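Local coordinates for protein lysyl oxidase (Pichia pastoris, PDB 1W7C) that probably oxidises primary amines, such as lysine side chains, to aldehydes, using a copper ion and a topaquinone made from one of its own tyrosines, at residues A83-Y88 with L100-L105; Y54-E59 with H133-K138; T18-S23 with G76-R81. All blocks are in the same frame, centred on the assembly; numbering follows the deposited sequence.

Contact 1 (A83-Y88 with L100-L105)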
ATOM      1  N   ALA A  83     -32.393  -7.371  22.729  1.00 17.88           N
ATOM      2  CA  ALA A  83     -31.626  -6.160  22.969  1.00 17.44           C
ATOM      3  C   ALA A  83     -30.614  -6.346  24.098  1.00 17.72           C
ATOM      4  O   ALA A  83     -30.901  -6.956  25.104  1.00 19.22           O
ATOM      5  CB  ALA A  83     -32.574  -5.018  23.319  1.00 18.29           C
ATOM      6  N   ARG A  84     -29.455  -5.745  23.902  1.00 16.57           N
ATOM      7  CA  ARG A  84     -28.501  -5.432  24.978  1.00 16.06           C
ATOM      8  C   ARG A  84     -28.831  -4.013  25.426  1.00 16.41           C
ATOM      9  O   ARG A  84     -28.952  -3.099  24.600  1.00 17.42           O
ATOM     10  CB  ARG A  84     -27.082  -5.453  24.438  1.00 16.19           C
ATOM     11  CG  ARG A  84     -26.036  -4.860  25.388  1.00 17.62           C
ATOM     12  CD  ARG A  84     -24.677  -4.757  24.782  1.00 18.33           C
ATOM     13  NE  ARG A  84     -23.717  -4.118  25.656  1.00 18.10           N
ATOM     14  CZ  ARG A  84     -23.030  -3.026  25.375  1.00 16.29           C
ATOM     15  NH1 ARG A  84     -23.225  -2.361  24.227  1.00 19.21           N
ATOM     16  NH2 ARG A  84     -22.147  -2.567  26.291  1.00 17.04           N
ATOM     17  N   THR A  85     -28.988  -3.839  26.729  1.00 16.79           N
ATOM     18  CA  THR A  85     -29.141  -2.500  27.325  1.00 17.49           C
ATOM     19  C   THR A  85     -28.104  -2.312  28.400  1.00 18.93           C
ATOM     20  O   THR A  85     -27.620  -3.259  29.004  1.00 18.45           O
ATOM     21  CB  THR A  85     -30.570  -2.341  27.901  0.70 20.03           C
ATOM     22  OG1 THR A  85     -30.736  -3.186  29.059  0.70 20.83           O
ATOM     23  CG2 THR A  85     -31.642  -2.820  26.884  0.70 21.61           C
ATOM     24  N   VAL A  86     -27.687  -1.079  28.582  1.00 18.17           N
ATOM     25  CA  VAL A  86     -26.785  -0.731  29.665  1.00 15.98           C
ATOM     26  C   VAL A  86     -27.504   0.370  30.448  1.00 15.53           C
ATOM     27  O   VAL A  86     -27.887   1.414  29.879  1.00 17.62           O
ATOM     28  CB  VAL A  86     -25.402  -0.266  29.164  1.00 17.28           C
ATOM     29  CG1 VAL A  86     -24.485   0.018  30.338  1.00 20.70           C
ATOM     30  CG2 VAL A  86     -24.798  -1.310  28.186  1.00 20.43           C
ATOM     31  N   VAL A  87     -27.645   0.127  31.761  1.00 17.97           N
ATOM     32  CA  VAL A  87     -28.405   0.975  32.661  1.00 17.78           C
ATOM     33  C   VAL A  87     -27.479   1.285  33.839  1.00 19.37           C
ATOM     34  O   VAL A  87     -26.849   0.392  34.413  1.00 19.02           O
ATOM     35  CB  VAL A  87     -29.684   0.269  33.148  1.00 20.11           C
ATOM     36  CG1 VAL A  87     -30.475   1.138  34.130  1.00 21.06           C
ATOM     37  CG2 VAL A  87     -30.550  -0.167  31.958  1.00 22.06           C
ATOM     38  N   TYR A  88     -27.410   2.557  34.212  1.00 18.50           N
ATOM     39  CA  TYR A  88     -26.751   2.921  35.456  1.00 17.73           C
ATOM     40  C   TYR A  88     -27.729   2.800  36.604  1.00 18.78           C
ATOM     41  O   TYR A  88     -28.825   3.341  36.542  1.00 19.07           O
ATOM     42  CB  TYR A  88     -26.197   4.340  35.398  1.00 17.52           C
ATOM     43  CG  TYR A  88     -25.539   4.709  36.700  1.00 18.87           C
ATOM     44  CD1 TYR A  88     -24.283   4.208  37.037  1.00 18.94           C
ATOM     45  CD2 TYR A  88     -26.207   5.485  37.647  1.00 21.24           C
ATOM     46  CE1 TYR A  88     -23.697   4.509  38.248  1.00 20.34           C
ATOM     47  CE2 TYR A  88     -25.607   5.790  38.847  1.00 19.80           C
ATOM     48  CZ  TYR A  88     -24.367   5.289  39.150  1.00 19.57           C
ATOM     49  OH  TYR A  88     -23.755   5.611  40.336  1.00 20.31           O
ATOM     50  N   LEU A 100     -27.941  -5.582  30.676  1.00 17.15           N
ATOM     51  CA  LEU A 100     -29.138  -6.370  30.784  1.00 17.92           C
ATOM     52  C   LEU A 100     -29.616  -6.776  29.392  1.00 18.30           C
ATOM     53  O   LEU A 100     -29.602  -5.978  28.470  1.00 21.95           O
ATOM     54  CB  LEU A 100     -30.254  -5.562  31.485  1.00 18.26           C
ATOM     55  CG  LEU A 100     -29.914  -5.015  32.883  1.00 20.03           C
ATOM     56  CD1 LEU A 100     -31.026  -4.063  33.298  1.00 23.33           C
ATOM     57  CD2 LEU A 100     -29.716  -6.092  33.904  1.00 20.56           C
ATOM     58  N   LYS A 101     -30.030  -8.038  29.271  1.00 18.23           N
ATOM     59  CA  LYS A 101     -30.658  -8.566  28.063  1.00 18.99           C
ATOM     60  C   LYS A 101     -32.157  -8.391  28.183  1.00 18.94           C
ATOM     61  O   LYS A 101     -32.749  -8.781  29.202  1.00 22.27           O
ATOM     62  CB  LYS A 101     -30.314 -10.044  27.894  1.00 21.91           C
ATOM     63  CG  LYS A 101     -30.977 -10.737  26.690  1.00 22.23           C
ATOM     64  CD  LYS A 101     -30.492 -12.184  26.602  1.00 38.54           C
ATOM     65  CE  LYS A 101     -31.548 -13.141  26.092  0.60 61.01           C
ATOM     66  NZ  LYS A 101     -30.946 -14.449  25.671  0.60 33.90           N
ATOM     67  N   VAL A 102     -32.754  -7.783  27.165  1.00 20.00           N
ATOM     68  CA  VAL A 102     -34.214  -7.617  27.100  1.00 20.31           C
ATOM     69  C   VAL A 102     -34.707  -8.323  25.859  1.00 20.98           C
ATOM     70  O   VAL A 102     -34.344  -7.969  24.748  1.00 20.62           O
ATOM     71  CB  VAL A 102     -34.665  -6.150  27.075  1.00 20.97           C
ATOM     72  CG1 VAL A 102     -36.186  -6.076  27.091  1.00 22.17           C
ATOM     73  CG2 VAL A 102     -34.062  -5.367  28.253  1.00 20.85           C
ATOM     74  N   GLY A 103     -35.513  -9.348  26.058  1.00 21.13           N
ATOM     75  CA  GLY A 103     -36.049 -10.100  24.949  1.00 19.21           C
ATOM     76  C   GLY A 103     -36.769 -11.363  25.377  1.00 24.22           C
ATOM     77  O   GLY A 103     -36.829 -11.668  26.560  1.00 23.43           O
ATOM     78  N   PRO A 104     -37.343 -12.085  24.426  1.00 23.91           N
ATOM     79  CA  PRO A 104     -37.334 -11.711  23.004  1.00 24.82           C
ATOM     80  C   PRO A 104     -38.279 -10.557  22.668  1.00 27.23           C
ATOM     81  O   PRO A 104     -39.169 -10.200  23.465  1.00 25.74           O
ATOM     82  CB  PRO A 104     -37.794 -12.994  22.308  1.00 30.13           C
ATOM     83  CG  PRO A 104     -38.654 -13.684  23.328  1.00 34.72           C
ATOM     84  CD  PRO A 104     -38.047 -13.357  24.660  1.00 26.16           C
ATOM     85  N   LEU A 105     -38.068  -9.985  21.486  1.00 24.18           N
ATOM     86  CA  LEU A 105     -38.853  -8.889  20.973  1.00 23.74           C
ATOM     87  C   LEU A 105     -39.621  -9.392  19.735  1.00 23.89           C
ATOM     88  O   LEU A 105     -39.154 -10.314  19.047  1.00 31.92           O
ATOM     89  CB  LEU A 105     -37.950  -7.730  20.569  1.00 23.43           C
ATOM     90  CG  LEU A 105     -37.005  -7.184  21.637  1.00 24.26           C
ATOM     91  CD1 LEU A 105     -36.118  -6.062  21.079  1.00 27.53           C
ATOM     92  CD2 LEU A 105     -37.810  -6.693  22.835  1.00 25.36           C
TER
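A83 and V102 face each other as an antiparallel hydrogen-bonded pair, and T85 and L100 form the next such pair two residues along. Each pair exchanges two backbone hydrogen bonds: A83 N reaches V102 O at 2.9 Å, almost straight at 174°, and T85 N reaches L100 O at 2.8 Å. Between them R84 and K101 form a non-hydrogen-bonded pair, where K101 CA approaches A83 O to 3.4 Å in a CA-H...O contact.

T85 adds a side-chain hydrogen bond to the ladder; it is modelled in two conformers. In the one described, OG1 sits between the backbone N and the carbonyl carbon (chi1 69°), which lets T85 OG1 give a second bond to L100 O at 3.1 Å. L100 O thus takes both the amide and the hydroxyl of T85, the hydroxyl from above the carbonyl plane, 41° out of it.

The pairs belong to the beta hairpin of strands 82-89 and 96-103, the middle of the antiparallel sheet in the N2 domain of the copper amine oxidase family. A83, T85, L100 and V102 share one face, and V32 of helix 26-39 packs on A83, T85 and V102.

On that face the beta-branched T85, V87 and V102 suit the extended backbone and offer methyls for packing. T85 CG2 meets V102 CG2 at 3.8 Å, their side chains crossing at about a right angle, and V87 CG2 touches L100 CD1 at 4.1 Å. A83 is small enough to let L105 CD1 approach its CB to 4.3 Å. On the other face R84 stretches out fully extended, and its guanidinium finds its charged partners in E59 and E99, with V86 CG2 over one face of the group, near its rim.

Contact 2 (Y54-E59 with H133-K138)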
ATOM      1  N   TYR A  54     -30.526   5.426  35.404  1.00 18.46           N
ATOM      2  CA  TYR A  54     -30.850   5.938  34.078  1.00 18.35           C
ATOM      3  C   TYR A  54     -30.333   5.023  32.994  1.00 20.12           C
ATOM      4  O   TYR A  54     -29.399   4.274  33.196  1.00 20.48           O
ATOM      5  CB  TYR A  54     -30.317   7.345  33.867  1.00 19.24           C
ATOM      6  CG  TYR A  54     -28.837   7.530  34.129  1.00 20.29           C
ATOM      7  CD1 TYR A  54     -27.905   7.360  33.130  1.00 20.72           C
ATOM      8  CD2 TYR A  54     -28.388   7.905  35.381  1.00 20.01           C
ATOM      9  CE1 TYR A  54     -26.549   7.555  33.368  1.00 20.76           C
ATOM     10  CE2 TYR A  54     -27.023   8.086  35.655  1.00 20.31           C
ATOM     11  CZ  TYR A  54     -26.117   7.924  34.643  1.00 19.63           C
ATOM     12  OH  TYR A  54     -24.785   8.116  34.936  1.00 20.54           O
ATOM     13  N   VAL A  55     -30.965   5.088  31.832  1.00 18.75           N
ATOM     14  CA  VAL A  55     -30.587   4.223  30.727  1.00 19.66           C
ATOM     15  C   VAL A  55     -29.533   4.898  29.828  1.00 18.69           C
ATOM     16  O   VAL A  55     -29.712   6.044  29.380  1.00 23.02           O
ATOM     17  CB  VAL A  55     -31.843   3.843  29.886  1.00 22.26           C
ATOM     18  CG1 VAL A  55     -31.487   2.943  28.693  1.00 22.99           C
ATOM     19  CG2 VAL A  55     -32.870   3.145  30.763  1.00 24.62           C
ATOM     20  N   LEU A  56     -28.469   4.171  29.521  1.00 18.33           N
ATOM     21  CA  LEU A  56     -27.469   4.678  28.571  1.00 18.13           C
ATOM     22  C   LEU A  56     -27.718   4.225  27.140  1.00 16.56           C
ATOM     23  O   LEU A  56     -27.844   5.049  26.242  1.00 18.52           O
ATOM     24  CB  LEU A  56     -26.037   4.268  28.966  1.00 22.16           C
ATOM     25  CG  LEU A  56     -25.362   4.979  30.106  1.00 23.73           C
ATOM     26  CD1 LEU A  56     -25.841   4.402  31.421  1.00 28.59           C
ATOM     27  CD2 LEU A  56     -23.838   4.834  29.957  1.00 37.56           C
ATOM     28  N   TRP A  57     -27.740   2.900  26.964  1.00 17.61           N
ATOM     29  CA  TRP A  57     -27.687   2.271  25.647  1.00 17.05           C
ATOM     30  C   TRP A  57     -28.741   1.177  25.507  1.00 16.10           C
ATOM     31  O   TRP A  57     -29.072   0.494  26.486  1.00 17.54           O
ATOM     32  CB  TRP A  57     -26.300   1.668  25.418  1.00 16.31           C
ATOM     33  CG  TRP A  57     -25.229   2.695  25.344  1.00 15.81           C
ATOM     34  CD1 TRP A  57     -25.307   3.935  24.758  1.00 17.76           C
ATOM     35  CD2 TRP A  57     -23.928   2.607  25.921  1.00 18.50           C
ATOM     36  NE1 TRP A  57     -24.120   4.603  24.921  1.00 18.36           N
ATOM     37  CE2 TRP A  57     -23.254   3.805  25.619  1.00 18.05           C
ATOM     38  CE3 TRP A  57     -23.247   1.616  26.655  1.00 20.54           C
ATOM     39  CZ2 TRP A  57     -21.946   4.064  26.050  1.00 21.83           C
ATOM     40  CZ3 TRP A  57     -21.943   1.871  27.079  1.00 20.92           C
ATOM     41  CH2 TRP A  57     -21.307   3.083  26.772  1.00 22.53           C
ATOM     42  N   ILE A  58     -29.288   1.067  24.301  1.00 16.96           N
ATOM     43  CA  ILE A  58     -30.216   0.018  23.907  1.00 16.06           C
ATOM     44  C   ILE A  58     -29.909  -0.345  22.458  1.00 16.16           C
ATOM     45  O   ILE A  58     -30.060   0.498  21.579  1.00 17.23           O
ATOM     46  CB  ILE A  58     -31.694   0.472  23.984  1.00 19.01           C
ATOM     47  CG1 ILE A  58     -32.070   0.921  25.393  1.00 19.38           C
ATOM     48  CG2 ILE A  58     -32.581  -0.670  23.514  1.00 19.70           C
ATOM     49  CD1 ILE A  58     -33.463   1.537  25.501  1.00 20.14           C
ATOM     50  N   GLU A  59     -29.417  -1.565  22.249  1.00 16.24           N
ATOM     51  CA  GLU A  59     -29.007  -1.986  20.917  1.00 15.61           C
ATOM     52  C   GLU A  59     -29.260  -3.466  20.674  1.00 15.90           C
ATOM     53  O   GLU A  59     -29.550  -4.223  21.594  1.00 16.86           O
ATOM     54  CB  GLU A  59     -27.536  -1.668  20.662  1.00 15.42           C
ATOM     55  CG  GLU A  59     -26.590  -2.501  21.494  1.00 16.35           C
ATOM     56  CD  GLU A  59     -25.151  -2.501  20.996  1.00 19.85           C
ATOM     57  OE1 GLU A  59     -24.857  -1.903  19.939  1.00 19.24           O
ATOM     58  OE2 GLU A  59     -24.335  -3.143  21.692  1.00 18.06           O
ATOM     59  N   HIS A 133     -18.168   4.024  32.986  1.00 16.71           N
ATOM     60  CA  HIS A 133     -18.124   4.757  31.728  1.00 18.00           C
ATOM     61  C   HIS A 133     -18.065   6.250  32.011  1.00 17.98           C
ATOM     62  O   HIS A 133     -18.766   6.772  32.908  1.00 18.26           O
ATOM     63  CB  HIS A 133     -19.363   4.436  30.907  1.00 18.06           C
ATOM     64  CG  HIS A 133     -19.361   5.054  29.550  1.00 15.99           C
ATOM     65  ND1 HIS A 133     -18.392   4.789  28.618  1.00 19.99           N
ATOM     66  CD2 HIS A 133     -20.180   5.971  28.992  1.00 17.89           C
ATOM     67  CE1 HIS A 133     -18.638   5.493  27.525  1.00 20.44           C
ATOM     68  NE2 HIS A 133     -19.691   6.250  27.745  1.00 19.60           N
ATOM     69  N   LEU A 134     -17.255   6.951  31.238  1.00 16.88           N
ATOM     70  CA  LEU A 134     -17.221   8.404  31.274  1.00 18.21           C
ATOM     71  C   LEU A 134     -18.433   8.926  30.520  1.00 18.53           C
ATOM     72  O   LEU A 134     -18.362   9.278  29.341  1.00 18.38           O
ATOM     73  CB  LEU A 134     -15.919   8.919  30.657  1.00 18.93           C
ATOM     74  CG  LEU A 134     -15.714  10.437  30.678  1.00 17.34           C
ATOM     75  CD1 LEU A 134     -15.775  11.009  32.101  1.00 21.24           C
ATOM     76  CD2 LEU A 134     -14.382  10.806  30.009  1.00 20.58           C
ATOM     77  N   ASP A 135     -19.555   8.912  31.224  1.00 17.64           N
ATOM     78  CA  ASP A 135     -20.829   9.208  30.638  1.00 17.46           C
ATOM     79  C   ASP A 135     -21.159  10.684  30.831  1.00 17.94           C
ATOM     80  O   ASP A 135     -20.368  11.442  31.392  1.00 19.31           O
ATOM     81  CB  ASP A 135     -21.950   8.267  31.127  1.00 18.06           C
ATOM     82  CG  ASP A 135     -22.364   8.489  32.538  1.00 20.16           C
ATOM     83  OD1 ASP A 135     -23.360   7.804  32.912  1.00 24.21           O
ATOM     84  OD2 ASP A 135     -21.737   9.222  33.352  1.00 19.72           O
ATOM     85  N   ARG A 136     -22.325  11.096  30.367  1.00 19.25           N
ATOM     86  CA  ARG A 136     -22.701  12.515  30.397  1.00 20.18           C
ATOM     87  C   ARG A 136     -22.707  13.028  31.837  1.00 20.84           C
ATOM     88  O   ARG A 136     -22.319  14.163  32.099  1.00 20.83           O
ATOM     89  CB  ARG A 136     -24.059  12.746  29.765  1.00 20.97           C
ATOM     90  CG  ARG A 136     -24.021  12.632  28.277  1.00 26.54           C
ATOM     91  CD  ARG A 136     -25.298  12.999  27.587  1.00 32.49           C
ATOM     92  NE  ARG A 136     -25.111  12.872  26.148  1.00 39.17           N
ATOM     93  CZ  ARG A 136     -26.082  12.876  25.258  1.00 45.54           C
ATOM     94  NH1 ARG A 136     -27.345  13.047  25.630  1.00 48.72           N
ATOM     95  NH2 ARG A 136     -25.780  12.744  23.971  1.00 47.14           N
ATOM     96  N   ILE A 137     -23.151  12.184  32.752  1.00 19.62           N
ATOM     97  CA  ILE A 137     -23.276  12.554  34.173  1.00 20.20           C
ATOM     98  C   ILE A 137     -21.896  12.737  34.821  1.00 19.98           C
ATOM     99  O   ILE A 137     -21.637  13.751  35.482  1.00 20.30           O
ATOM    100  CB  ILE A 137     -24.149  11.501  34.914  1.00 21.17           C
ATOM    101  CG1 ILE A 137     -25.561  11.399  34.294  1.00 26.03           C
ATOM    102  CG2 ILE A 137     -24.224  11.831  36.404  1.00 24.68           C
ATOM    103  CD1 ILE A 137     -26.223  12.707  34.047  1.00 33.69           C
ATOM    104  N   LYS A 138     -20.995  11.787  34.592  1.00 18.28           N
ATOM    105  CA  LYS A 138     -19.646  11.896  35.137  1.00 18.46           C
ATOM    106  C   LYS A 138     -18.861  13.035  34.488  1.00 17.27           C
ATOM    107  O   LYS A 138     -18.116  13.726  35.184  1.00 19.58           O
ATOM    108  CB  LYS A 138     -18.879  10.580  35.017  1.00 19.38           C
ATOM    109  CG  LYS A 138     -17.539  10.592  35.720  1.00 19.01           C
ATOM    110  CD  LYS A 138     -17.071   9.195  36.069  1.00 19.67           C
ATOM    111  CE  LYS A 138     -17.672   8.695  37.377  1.00 19.67           C
ATOM    112  NZ  LYS A 138     -17.469   7.221  37.619  1.00 21.87           N
TER
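Y54 and D135 meet through a very short hydrogen bond, Y54 OH to D135 OD1 at 2.5 Å. D135 OD1 lies at the edge of the Y54 ring, in its plane, with ring and carboxylate planes 31° apart. D135 uses its other oxygen as a cap: K138 N donates to D135 OD2 at 2.9 Å, nearly straight at 167°. With CG between the backbone N and the carbonyl carbon (chi1 71°), the carboxylate can serve both donors, one through each oxygen, and its rotation is thereby fixed.

W57 and H133 form an edge-to-face (T-shaped) aromatic pair, the centroid of the six-membered ring of W57 4.8 Å from that of the H133 ring. The indole edge points at the imidazole, its CH2 over the centre of that ring, while W57 NE1 is held by E388. Were H133 replaced by an alanine, the edge of W57 is likely to lose the ring face it abuts, with a gap opening beside L56.

Apolar packing fills in between and beyond. L56 CD2 lies 4.0 Å from H133 CD2 and 4.1 Å from D135 CB, one methyl of the leucine reaching both neighbours. At the other end I137 CG1 lies against Y54 CZ at 3.5 Å, the two side chains sliding past each other.

Strand 53-61 carries a classic beta bulge here, L56 and W57 together standing opposite V86 of strand 82-89. From this strand Y54 anchors D135, the N-cap of helix 136-150, whose short carboxylate can accept from the first turn.

Contact 3 (T18-S23 with G76-R81)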
ATOM      1  N   THR A  18     -33.250 -12.467   5.842  1.00 18.37           N
ATOM      2  CA  THR A  18     -33.405 -11.282   6.682  0.60 27.65           C
ATOM      3  C   THR A  18     -32.059 -10.887   7.286  1.00 17.21           C
ATOM      4  O   THR A  18     -31.279 -11.766   7.713  1.00 18.60           O
ATOM      5  CB  THR A  18     -34.382 -11.618   7.840  0.60 22.61           C
ATOM      6  OG1 THR A  18     -35.695 -11.858   7.299  0.60 28.93           O
ATOM      7  CG2 THR A  18     -34.572 -10.442   8.787  0.60 25.16           C
ATOM      8  N   ASN A  19     -31.830  -9.594   7.428  1.00 17.16           N
ATOM      9  CA  ASN A  19     -30.663  -9.124   8.120  1.00 15.04           C
ATOM     10  C   ASN A  19     -30.856  -9.235   9.639  1.00 15.81           C
ATOM     11  O   ASN A  19     -31.353  -8.307  10.313  1.00 17.56           O
ATOM     12  CB  ASN A  19     -30.389  -7.711   7.680  1.00 15.80           C
ATOM     13  CG  ASN A  19     -29.049  -7.179   8.255  1.00 36.54           C
ATOM     14  OD1 ASN A  19     -28.529  -7.640   9.283  1.00 16.13           O
ATOM     15  ND2 ASN A  19     -28.508  -6.189   7.583  1.00 16.92           N
ATOM     16  N   ILE A  20     -30.447 -10.381  10.167  1.00 14.75           N
ATOM     17  CA  ILE A  20     -30.608 -10.710  11.570  1.00 16.18           C
ATOM     18  C   ILE A  20     -29.606  -9.982  12.469  1.00 16.58           C
ATOM     19  O   ILE A  20     -29.624 -10.151  13.687  1.00 17.09           O
ATOM     20  CB  ILE A  20     -30.509 -12.251  11.770  1.00 16.42           C
ATOM     21  CG1 ILE A  20     -29.212 -12.818  11.161  1.00 17.84           C
ATOM     22  CG2 ILE A  20     -31.737 -12.907  11.132  1.00 18.83           C
ATOM     23  CD1 ILE A  20     -28.912 -14.239  11.556  1.00 17.62           C
ATOM     24  N   TRP A  21     -28.724  -9.190  11.853  1.00 14.83           N
ATOM     25  CA  TRP A  21     -27.726  -8.424  12.579  1.00 15.31           C
ATOM     26  C   TRP A  21     -28.081  -6.946  12.663  1.00 15.34           C
ATOM     27  O   TRP A  21     -27.311  -6.185  13.245  1.00 16.71           O
ATOM     28  CB  TRP A  21     -26.330  -8.600  11.933  1.00 15.91           C
ATOM     29  CG  TRP A  21     -25.973 -10.016  11.672  1.00 15.03           C
ATOM     30  CD1 TRP A  21     -25.405 -10.884  12.545  1.00 16.75           C
ATOM     31  CD2 TRP A  21     -26.192 -10.752  10.467  1.00 15.28           C
ATOM     32  NE1 TRP A  21     -25.230 -12.111  11.962  1.00 16.89           N
ATOM     33  CE2 TRP A  21     -25.734 -12.067  10.691  1.00 16.36           C
ATOM     34  CE3 TRP A  21     -26.754 -10.445   9.223  1.00 17.11           C
ATOM     35  CZ2 TRP A  21     -25.744 -13.031   9.705  1.00 18.16           C
ATOM     36  CZ3 TRP A  21     -26.782 -11.413   8.250  1.00 17.53           C
ATOM     37  CH2 TRP A  21     -26.298 -12.701   8.495  1.00 18.44           C
ATOM     38  N   THR A  22     -29.207  -6.551  12.079  1.00 15.68           N
ATOM     39  CA  THR A  22     -29.467  -5.139  11.909  1.00 15.65           C
ATOM     40  C   THR A  22     -29.790  -4.452  13.237  1.00 15.55           C
ATOM     41  O   THR A  22     -30.279  -5.087  14.189  1.00 15.96           O
ATOM     42  CB  THR A  22     -30.612  -4.969  10.873  1.00 15.42           C
ATOM     43  OG1 THR A  22     -30.585  -3.650  10.337  1.00 15.87           O
ATOM     44  CG2 THR A  22     -31.997  -5.163  11.515  1.00 17.55           C
ATOM     45  N   SER A  23     -29.542  -3.140  13.270  1.00 15.08           N
ATOM     46  CA  SER A  23     -29.814  -2.357  14.471  1.00 16.28           C
ATOM     47  C   SER A  23     -31.288  -2.395  14.809  1.00 16.34           C
ATOM     48  O   SER A  23     -32.144  -2.699  13.965  1.00 16.83           O
ATOM     49  CB  SER A  23     -29.360  -0.901  14.294  1.00 15.45           C
ATOM     50  OG  SER A  23     -30.178  -0.210  13.354  1.00 16.27           O
ATOM     51  N   GLY A  76     -33.276 -22.851   9.044  1.00 20.67           N
ATOM     52  CA  GLY A  76     -33.562 -22.717  10.469  1.00 21.04           C
ATOM     53  C   GLY A  76     -34.521 -21.569  10.781  1.00 20.58           C
ATOM     54  O   GLY A  76     -34.830 -20.719   9.936  1.00 20.37           O
ATOM     55  N   ASP A  77     -35.011 -21.567  12.015  1.00 20.99           N
ATOM     56  CA  ASP A  77     -35.829 -20.471  12.530  1.00 21.33           C
ATOM     57  C   ASP A  77     -34.999 -19.204  12.580  1.00 19.10           C
ATOM     58  O   ASP A  77     -33.765 -19.270  12.762  1.00 19.63           O
ATOM     59  CB  ASP A  77     -36.267 -20.737  13.982  1.00 23.72           C
ATOM     60  CG  ASP A  77     -37.322 -21.799  14.132  1.00 29.08           C
ATOM     61  OD1 ASP A  77     -37.846 -22.274  13.124  1.00 28.73           O
ATOM     62  OD2 ASP A  77     -37.704 -22.169  15.264  1.00 35.00           O
ATOM     63  N   LEU A  78     -35.645 -18.049  12.429  1.00 20.02           N
ATOM     64  CA  LEU A  78     -35.013 -16.788  12.822  1.00 20.87           C
ATOM     65  C   LEU A  78     -34.482 -16.915  14.239  1.00 20.78           C
ATOM     66  O   LEU A  78     -35.225 -17.315  15.130  1.00 21.41           O
ATOM     67  CB  LEU A  78     -36.040 -15.647  12.823  1.00 24.17           C
ATOM     68  CG  LEU A  78     -36.413 -15.127  11.468  1.00 22.25           C
ATOM     69  CD1 LEU A  78     -37.675 -14.292  11.563  1.00 24.11           C
ATOM     70  CD2 LEU A  78     -35.274 -14.297  10.870  1.00 25.70           C
ATOM     71  N   PRO A  79     -33.243 -16.508  14.479  1.00 19.77           N
ATOM     72  CA  PRO A  79     -32.770 -16.415  15.851  1.00 20.03           C
ATOM     73  C   PRO A  79     -33.616 -15.442  16.661  1.00 19.44           C
ATOM     74  O   PRO A  79     -34.212 -14.519  16.058  1.00 21.19           O
ATOM     75  CB  PRO A  79     -31.345 -15.897  15.694  1.00 19.92           C
ATOM     76  CG  PRO A  79     -30.977 -16.323  14.324  1.00 20.87           C
ATOM     77  CD  PRO A  79     -32.190 -16.164  13.499  1.00 18.88           C
ATOM     78  N   PRO A  80     -33.663 -15.607  17.988  1.00 18.72           N
ATOM     79  CA  PRO A  80     -34.383 -14.635  18.818  1.00 21.57           C
ATOM     80  C   PRO A  80     -33.851 -13.217  18.598  1.00 18.47           C
ATOM     81  O   PRO A  80     -32.642 -12.994  18.417  1.00 20.86           O
ATOM     82  CB  PRO A  80     -34.101 -15.112  20.242  0.50 25.37           C
ATOM     83  CG  PRO A  80     -33.837 -16.557  20.097  0.50 24.54           C
ATOM     84  CD  PRO A  80     -33.098 -16.700  18.791  0.50 20.44           C
ATOM     85  N   ARG A  81     -34.768 -12.268  18.656  1.00 17.94           N
ATOM     86  CA  ARG A  81     -34.503 -10.853  18.525  1.00 20.29           C
ATOM     87  C   ARG A  81     -34.419 -10.314  19.947  1.00 20.13           C
ATOM     88  O   ARG A  81     -35.413 -10.307  20.680  1.00 20.90           O
ATOM     89  CB  ARG A  81     -35.650 -10.176  17.761  1.00 18.94           C
ATOM     90  CG  ARG A  81     -35.408  -8.756  17.448  1.00 19.29           C
ATOM     91  CD  ARG A  81     -34.237  -8.509  16.553  1.00 18.95           C
ATOM     92  NE  ARG A  81     -34.281  -7.145  16.049  1.00 17.88           N
ATOM     93  CZ  ARG A  81     -33.304  -6.558  15.350  1.00 17.34           C
ATOM     94  NH1 ARG A  81     -32.210  -7.226  14.994  1.00 17.85           N
ATOM     95  NH2 ARG A  81     -33.445  -5.309  14.948  1.00 18.18           N
TER
HETATM   96  O   HOH W   1     -31.621 -10.165  15.503  1.00 18.05           O
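The two backbones come closest at I20 and P79, CA to CA 7.5 Å, and neither segment has regular helix or strand. Residues N19 to T22 make a type I beta turn, with N19 OD1 accepting from W21 N at 3.0 Å, in the carbonyl plane, to form an Asx turn as well. Asparagine suits this corner because its short amide can turn back to the backbone two residues on. The opposing chain, 76-81, is extended and carries two successive prolines; it runs from helix 65-73 into strand 82-89, whereas 18-23 leads into helix 26-39.

The apolar half of the contact is made by I20, L78 and P79. I20 CG2 touches L78 CD2 at 3.8 Å, and I20 CD1, at the end of the longer branch, reaches P79 CG at 4.0 Å, crossing the pyrrolidine at about a right angle. That branch serves a second surface too, since I20 CG1 lies over the centre of the W21 indole. T18 CB borders L78 CD2 at the margin, and Y71 of helix 65-73 packs on both I20 and L78.

R81 supplies the polar half. Its chain bends at chi2 (62°), and the guanidinium comes end-on to the turn, NH1 and NH2 both gripping T22 O from the same face of that carbonyl; R81 NH1 is nearer to T22 O, at 3.0 Å. A weak bond from NH2 to S23 O adds a neighbouring carbonyl, which suits an arginine, with several N-H groups in one plane. T22 O also accepts from T60 OG1, and R81 NE forms a salt bridge with E28, so the group is held on several sides. A single water, in the guanidinium plane, accepts from R81 NH1 at 3.0 Å and donates to I20 O at 2.7 Å.

Following the chain from its N terminus, T18-S23 comes first, then Y54-E59, and G76-R81 returns to the first of these, closing contact 3. A83-Y88 follows one residue on, and L100-L105 closes the short hairpin loop of contact 1. H133-K138 finally comes back to Y54-E59, so contact 2 spans contact 1 entirely and crosses contact 3, whose segments alternate with its own; contacts 3 and 1 are in series. Strands 53-61 and 82-89 are neighbours, joining contacts 1 and 2 through backbone hydrogen bonds, while another ties L105 to R81 of contact 3. Together they tie helix 136-150 to the sheet, and the loop before helix 26-39 to the segment leading into strand 82-89.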